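Local coordinates for protein similar to metal-dependent hydrolase (Staphylococcus aureus subsp. aureus Mu50, PDB 3ESH), which is probably a metal-dependent hydrolase of the metallo-beta-lactamase superfamily, although its substrate is not established, at residues Ser7-Asn12 with Ala92-Thr97; Ile51-Gln54 with Asn59-Ile62. One frame throughout, in Å; residues are numbered along the deposited sequence.

Interaction 1: residues Ser7-Asn12 with Ala92-Thr97; sequences SIHYLN and ANYNLT
The phenol oxygen of Tyr94 sits against carbon, with Tyr94 OH 3.7 Å from His9 CB and just as far from His9 CD2; no hydrogen bond joins 7-12 to 92-97. What links them is ring packing. Tyr94 CE2 stands over the centre of the imidazole, 3.5 Å from His9 CG, and presses on one face of that ring. The two ring planes meet at 38°, with centroids 4.5 Å apart, an oblique meeting that is neither a parallel stack nor a T-shape. Both side chains swing their CG beside the backbone N (chi1 -60° for His9, -57° for Tyr94), which brings the two rings together across a CA separation of 9.5 Å. On the other ortho carbon of the phenol, Tyr94 CE1 meets Leu11 CD2 at 4.2 Å. Leu11 also packs on Ile87 and Leu91, while Tyr10, between His9 and Leu11, turns away to meet Phe256 and Arg273. Tyr94 lies within the type I turn from Ala92 to Asn95. Asn95, with positive phi, is the C-prime residue of a Schellman motif that ends the helix. The contact thus sets the C-terminal end of an outer helix against the sheet, as in the layered alpha-beta/beta-alpha fold of metallo-beta-lactamases.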
ATOM      1  N   SER A   7      17.425   4.468  37.342  1.00 52.40           N
ATOM      2  CA  SER A   7      16.619   3.832  38.368  1.00 50.86           C
ATOM      3  C   SER A   7      15.200   3.606  37.806  1.00 50.06           C
ATOM      4  O   SER A   7      14.599   4.508  37.225  1.00 49.84           O
ATOM      5  CB  SER A   7      16.591   4.716  39.612  1.00 50.19           C
ATOM      6  OG  SER A   7      16.007   4.033  40.703  1.00 52.29           O
ATOM      7  N   ILE A   8      14.672   2.399  37.974  1.00 48.28           N
ATOM      8  CA  ILE A   8      13.348   2.069  37.456  1.00 46.67           C
ATOM      9  C   ILE A   8      12.417   1.572  38.561  1.00 46.72           C
ATOM     10  O   ILE A   8      12.804   0.716  39.342  1.00 46.61           O
ATOM     11  CB  ILE A   8      13.436   0.964  36.377  1.00 47.50           C
ATOM     12  CG1 ILE A   8      14.279   1.440  35.187  1.00 46.68           C
ATOM     13  CG2 ILE A   8      12.048   0.584  35.916  1.00 48.75           C
ATOM     14  CD1 ILE A   8      13.649   2.557  34.390  1.00 47.42           C
ATOM     15  N   HIS A   9      11.199   2.108  38.619  1.00 47.62           N
ATOM     16  CA  HIS A   9      10.211   1.701  39.614  1.00 49.26           C
ATOM     17  C   HIS A   9       8.809   1.723  39.034  1.00 49.12           C
ATOM     18  O   HIS A   9       8.588   2.251  37.949  1.00 49.17           O
ATOM     19  CB  HIS A   9      10.226   2.625  40.830  1.00 49.69           C
ATOM     20  CG  HIS A   9      11.538   2.668  41.543  1.00 51.46           C
ATOM     21  ND1 HIS A   9      12.472   3.658  41.325  1.00 52.29           N
ATOM     22  CD2 HIS A   9      12.088   1.819  42.441  1.00 51.28           C
ATOM     23  CE1 HIS A   9      13.543   3.416  42.059  1.00 53.25           C
ATOM     24  NE2 HIS A   9      13.338   2.307  42.745  1.00 53.47           N
ATOM     25  N   TYR A  10       7.860   1.154  39.762  1.00 49.52           N
ATOM     26  CA  TYR A  10       6.479   1.151  39.314  1.00 50.09           C
ATOM     27  C   TYR A  10       5.613   1.994  40.257  1.00 48.82           C
ATOM     28  O   TYR A  10       5.952   2.175  41.429  1.00 49.70           O
ATOM     29  CB  TYR A  10       5.950  -0.290  39.199  1.00 51.20           C
ATOM     30  CG  TYR A  10       5.935  -1.092  40.477  1.00 54.16           C
ATOM     31  CD1 TYR A  10       5.016  -0.812  41.491  1.00 55.71           C
ATOM     32  CD2 TYR A  10       6.824  -2.147  40.669  1.00 55.48           C
ATOM     33  CE1 TYR A  10       4.984  -1.570  42.666  1.00 57.10           C
ATOM     34  CE2 TYR A  10       6.801  -2.911  41.835  1.00 56.73           C
ATOM     35  CZ  TYR A  10       5.881  -2.621  42.832  1.00 57.25           C
ATOM     36  OH  TYR A  10       5.860  -3.380  43.987  1.00 56.02           O
ATOM     37  N   LEU A  11       4.511   2.523  39.730  1.00 46.51           N
ATOM     38  CA  LEU A  11       3.601   3.354  40.507  1.00 44.28           C
ATOM     39  C   LEU A  11       2.179   2.800  40.411  1.00 44.49           C
ATOM     40  O   LEU A  11       1.706   2.443  39.326  1.00 44.18           O
ATOM     41  CB  LEU A  11       3.621   4.780  39.974  1.00 42.55           C
ATOM     42  CG  LEU A  11       4.979   5.407  39.680  1.00 41.69           C
ATOM     43  CD1 LEU A  11       4.793   6.660  38.824  1.00 39.58           C
ATOM     44  CD2 LEU A  11       5.699   5.730  40.991  1.00 41.38           C
ATOM     45  N   ASN A  12       1.498   2.746  41.551  1.00 43.64           N
ATOM     46  CA  ASN A  12       0.141   2.234  41.627  1.00 42.72           C
ATOM     47  C   ASN A  12      -0.861   3.217  41.015  1.00 41.32           C
ATOM     48  O   ASN A  12      -1.395   4.088  41.711  1.00 41.16           O
ATOM     49  CB  ASN A  12      -0.220   1.987  43.088  1.00 43.87           C
ATOM     50  CG  ASN A  12      -1.398   1.068  43.247  1.00 45.25           C
ATOM     51  OD1 ASN A  12      -2.428   1.246  42.605  1.00 47.27           O
ATOM     52  ND2 ASN A  12      -1.258   0.072  44.115  1.00 47.12           N
ATOM     53  N   ALA A  92       5.531  10.376  45.924  1.00 58.48           N
ATOM     54  CA  ALA A  92       6.115  10.977  47.118  1.00 59.72           C
ATOM     55  C   ALA A  92       7.157  10.034  47.725  1.00 60.70           C
ATOM     56  O   ALA A  92       8.224  10.475  48.151  1.00 59.92           O
ATOM     57  CB  ALA A  92       5.030  11.288  48.132  1.00 58.55           C
ATOM     58  N   ASN A  93       6.842   8.740  47.748  1.00 61.32           N
ATOM     59  CA  ASN A  93       7.750   7.729  48.286  1.00 61.99           C
ATOM     60  C   ASN A  93       9.149   7.854  47.677  1.00 62.49           C
ATOM     61  O   ASN A  93      10.106   7.280  48.197  1.00 62.28           O
ATOM     62  CB  ASN A  93       7.217   6.314  48.021  1.00 62.96           C
ATOM     63  CG  ASN A  93       5.871   6.057  48.678  1.00 65.07           C
ATOM     64  OD1 ASN A  93       5.677   6.353  49.858  1.00 66.10           O
ATOM     65  ND2 ASN A  93       4.934   5.490  47.913  1.00 66.06           N
ATOM     66  N   TYR A  94       9.254   8.590  46.570  1.00 62.51           N
ATOM     67  CA  TYR A  94      10.537   8.802  45.908  1.00 62.75           C
ATOM     68  C   TYR A  94      10.928  10.273  45.933  1.00 62.51           C
ATOM     69  O   TYR A  94      11.809  10.697  45.188  1.00 61.23           O
ATOM     70  CB  TYR A  94      10.501   8.308  44.456  1.00 63.37           C
ATOM     71  CG  TYR A  94      10.127   6.851  44.332  1.00 64.17           C
ATOM     72  CD1 TYR A  94       8.790   6.463  44.198  1.00 63.26           C
ATOM     73  CD2 TYR A  94      11.097   5.856  44.432  1.00 63.65           C
ATOM     74  CE1 TYR A  94       8.432   5.122  44.175  1.00 63.40           C
ATOM     75  CE2 TYR A  94      10.749   4.510  44.415  1.00 63.96           C
ATOM     76  CZ  TYR A  94       9.417   4.148  44.290  1.00 63.41           C
ATOM     77  OH  TYR A  94       9.068   2.817  44.314  1.00 61.60           O
ATOM     78  N   ASN A  95      10.269  11.040  46.793  1.00 63.04           N
ATOM     79  CA  ASN A  95      10.545  12.464  46.928  1.00 64.76           C
ATOM     80  C   ASN A  95      10.281  13.213  45.631  1.00 64.64           C
ATOM     81  O   ASN A  95      11.067  14.068  45.218  1.00 63.87           O
ATOM     82  CB  ASN A  95      11.993  12.676  47.379  1.00 65.96           C
ATOM     83  CG  ASN A  95      12.114  12.837  48.882  1.00 67.81           C
ATOM     84  OD1 ASN A  95      11.735  13.876  49.436  1.00 69.04           O
ATOM     85  ND2 ASN A  95      12.632  11.808  49.556  1.00 66.45           N
ATOM     86  N   LEU A  96       9.160  12.879  44.999  1.00 64.50           N
ATOM     87  CA  LEU A  96       8.754  13.505  43.749  1.00 64.16           C
ATOM     88  C   LEU A  96       7.295  13.949  43.818  1.00 64.79           C
ATOM     89  O   LEU A  96       6.492  13.402  44.577  1.00 65.38           O
ATOM     90  CB  LEU A  96       8.934  12.529  42.586  1.00 63.89           C
ATOM     91  CG  LEU A  96      10.364  12.098  42.253  1.00 63.34           C
ATOM     92  CD1 LEU A  96      10.327  11.065  41.145  1.00 63.38           C
ATOM     93  CD2 LEU A  96      11.190  13.300  41.833  1.00 61.62           C
ATOM     94  N   THR A  97       6.968  14.949  43.010  1.00 64.39           N
ATOM     95  CA  THR A  97       5.621  15.506  42.923  1.00 62.58           C
ATOM     96  C   THR A  97       5.210  15.522  41.458  1.00 62.45           C
ATOM     97  O   THR A  97       6.059  15.629  40.580  1.00 61.53           O
ATOM     98  CB  THR A  97       5.596  16.961  43.448  1.00 61.83           C
ATOM     99  OG1 THR A  97       5.539  16.945  44.876  1.00 62.89           O
ATOM    100  CG2 THR A  97       4.408  17.733  42.890  1.00 61.18           C
TER

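Interaction 2: residues Ile51-Gln54 with Asn59-Ile62; sequences ILIQ and NLII
Strands 51-54 and 59-61 form an antiparallel hairpin, their axes 4.7 Å apart at closest and their directions 160° apart. Ile53 and Leu60 make the hydrogen-bonded pair: Ile53 N reaches Leu60 O at 2.7 Å in a nearly straight bond (175°), and Leu60 N returns to Ile53 O at 2.8 Å. Beyond the strand end, Ile62 N reaches Ile51 O only weakly. Leu52 and Ile61 form a non-hydrogen-bonded pair whose side chains cross at an angle; Leu52 CG lies anti to the backbone N (chi1 173°), which carries the methyl Leu52 CD1 to within 3.4 Å of Ile61 CD1. On that same face Gln54 and Asn59 are joined by their amides: Gln54 NE2 gives a hydrogen to Asn59 OD1 at 3.0 Å. The acceptor lies in the amide plane of Gln54, yet the donor stands above the carbonyl plane of Asn59. Asn59 ND2 is occupied by Asp100 O, so both ends of this amide are held. Ile53 and Leu60 point to the other face, and Ile51 and Ile62 pack beside them; His203 also touches both of these. Ile51 and Ile62 run side by side, Ile51 CB 3.5 Å from Ile62 CG1, and the methyls Ile53 CD1 and Ile62 CD1 come within 3.6 Å. Ile192 and Ile194 of strand 190-196 continue this apolar layer. The hairpin therefore divides its chemistry: branched aliphatic groups are buried against the second sheet, while at the turn end of the opposite face an amide bond pairs Gln54 with Asn59 beside an apolar Leu52-Ile61 patch.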
ATOM      1  N   ILE A  51       5.306   3.196  34.864  1.00 36.63           N
ATOM      2  CA  ILE A  51       6.704   2.919  35.137  1.00 37.78           C
ATOM      3  C   ILE A  51       7.507   4.195  35.304  1.00 39.61           C
ATOM      4  O   ILE A  51       7.676   4.959  34.356  1.00 39.64           O
ATOM      5  CB  ILE A  51       7.313   2.066  33.996  1.00 37.68           C
ATOM      6  CG1 ILE A  51       6.554   0.741  33.901  1.00 35.93           C
ATOM      7  CG2 ILE A  51       8.807   1.845  34.227  1.00 33.48           C
ATOM      8  CD1 ILE A  51       7.013  -0.168  32.780  1.00 37.27           C
ATOM      9  N   LEU A  52       8.003   4.420  36.518  1.00 41.03           N
ATOM     10  CA  LEU A  52       8.813   5.603  36.815  1.00 42.08           C
ATOM     11  C   LEU A  52      10.262   5.364  36.420  1.00 43.18           C
ATOM     12  O   LEU A  52      10.891   4.417  36.885  1.00 43.51           O
ATOM     13  CB  LEU A  52       8.749   5.942  38.304  1.00 43.06           C
ATOM     14  CG  LEU A  52       9.681   7.068  38.782  1.00 44.31           C
ATOM     15  CD1 LEU A  52       9.394   8.344  38.004  1.00 43.07           C
ATOM     16  CD2 LEU A  52       9.492   7.304  40.277  1.00 42.90           C
ATOM     17  N   ILE A  53      10.783   6.226  35.555  1.00 43.49           N
ATOM     18  CA  ILE A  53      12.167   6.115  35.104  1.00 44.23           C
ATOM     19  C   ILE A  53      12.933   7.360  35.508  1.00 45.05           C
ATOM     20  O   ILE A  53      12.559   8.466  35.111  1.00 47.05           O
ATOM     21  CB  ILE A  53      12.281   6.027  33.577  1.00 44.57           C
ATOM     22  CG1 ILE A  53      11.479   4.837  33.046  1.00 43.52           C
ATOM     23  CG2 ILE A  53      13.743   5.936  33.180  1.00 43.85           C
ATOM     24  CD1 ILE A  53      11.559   4.691  31.541  1.00 42.57           C
ATOM     25  N   GLN A  54      14.003   7.191  36.280  1.00 45.66           N
ATOM     26  CA  GLN A  54      14.814   8.330  36.707  1.00 47.70           C
ATOM     27  C   GLN A  54      16.250   8.235  36.227  1.00 47.72           C
ATOM     28  O   GLN A  54      16.963   7.311  36.586  1.00 47.82           O
ATOM     29  CB  GLN A  54      14.802   8.459  38.238  1.00 46.33           C
ATOM     30  CG  GLN A  54      13.479   8.912  38.806  1.00 47.94           C
ATOM     31  CD  GLN A  54      13.463   8.979  40.319  1.00 48.19           C
ATOM     32  OE1 GLN A  54      13.446   7.956  41.004  1.00 49.29           O
ATOM     33  NE2 GLN A  54      13.469  10.193  40.851  1.00 49.42           N
ATOM     34  N   ASN A  59      13.298  12.804  34.939  1.00 49.74           N
ATOM     35  CA  ASN A  59      12.333  11.900  35.566  1.00 50.10           C
ATOM     36  C   ASN A  59      11.221  11.719  34.537  1.00 49.20           C
ATOM     37  O   ASN A  59      10.782  12.695  33.930  1.00 49.84           O
ATOM     38  CB  ASN A  59      11.705  12.515  36.825  1.00 51.26           C
ATOM     39  CG  ASN A  59      12.719  12.816  37.914  1.00 52.29           C
ATOM     40  OD1 ASN A  59      13.457  11.936  38.354  1.00 51.62           O
ATOM     41  ND2 ASN A  59      12.747  14.061  38.362  1.00 51.08           N
ATOM     42  N   LEU A  60      10.774  10.486  34.326  1.00 48.98           N
ATOM     43  CA  LEU A  60       9.701  10.238  33.371  1.00 48.82           C
ATOM     44  C   LEU A  60       8.840   9.034  33.705  1.00 49.50           C
ATOM     45  O   LEU A  60       9.256   8.172  34.481  1.00 50.58           O
ATOM     46  CB  LEU A  60      10.252  10.131  31.941  1.00 48.57           C
ATOM     47  CG  LEU A  60      11.564   9.464  31.520  1.00 49.15           C
ATOM     48  CD1 LEU A  60      11.741   9.710  30.035  1.00 48.96           C
ATOM     49  CD2 LEU A  60      12.756  10.038  32.268  1.00 49.31           C
ATOM     50  N   ILE A  61       7.631   8.998  33.139  1.00 50.61           N
ATOM     51  CA  ILE A  61       6.680   7.910  33.373  1.00 51.21           C
ATOM     52  C   ILE A  61       6.294   7.243  32.052  1.00 50.23           C
ATOM     53  O   ILE A  61       6.270   7.911  31.030  1.00 50.51           O
ATOM     54  CB  ILE A  61       5.390   8.430  34.021  1.00 52.81           C
ATOM     55  CG1 ILE A  61       5.716   9.358  35.189  1.00 54.62           C
ATOM     56  CG2 ILE A  61       4.546   7.255  34.489  1.00 54.74           C
ATOM     57  CD1 ILE A  61       6.391   8.685  36.354  1.00 58.38           C
ATOM     58  N   ILE A  62       5.976   5.946  32.066  1.00 49.66           N
ATOM     59  CA  ILE A  62       5.616   5.263  30.826  1.00 49.70           C
ATOM     60  C   ILE A  62       4.130   5.306  30.482  1.00 48.74           C
ATOM     61  O   ILE A  62       3.749   5.135  29.328  1.00 53.21           O
ATOM     62  CB  ILE A  62       6.080   3.805  30.810  1.00 50.30           C
ATOM     63  CG1 ILE A  62       7.598   3.734  30.986  1.00 50.93           C
ATOM     64  CG2 ILE A  62       5.727   3.163  29.467  1.00 50.05           C
ATOM     65  CD1 ILE A  62       8.394   4.367  29.859  1.00 48.13           C
TER

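In the fold
The two contacts lie about 8 Å apart, centre to centre, and share one mixed sheet, in which strand 6-10 neighbours strand 51-54 and strand 59-61 comes next. Backbone pairing joins them directly, with His9 O 2.7 Å from Leu52 N in a probable hydrogen bond. Along the chain, interaction 2 is nested inside the loop closed by interaction 1, whose second segment follows helix 87-92. Leu96 of that segment packs on Leu52, Gln54 and Asn59, so the post-helix loop covers the hairpin face that looks away from strand 190-196. Together they tie one outer helix end, the sheet and the sandwich interior into successive layers of the metallo-beta-lactamase fold.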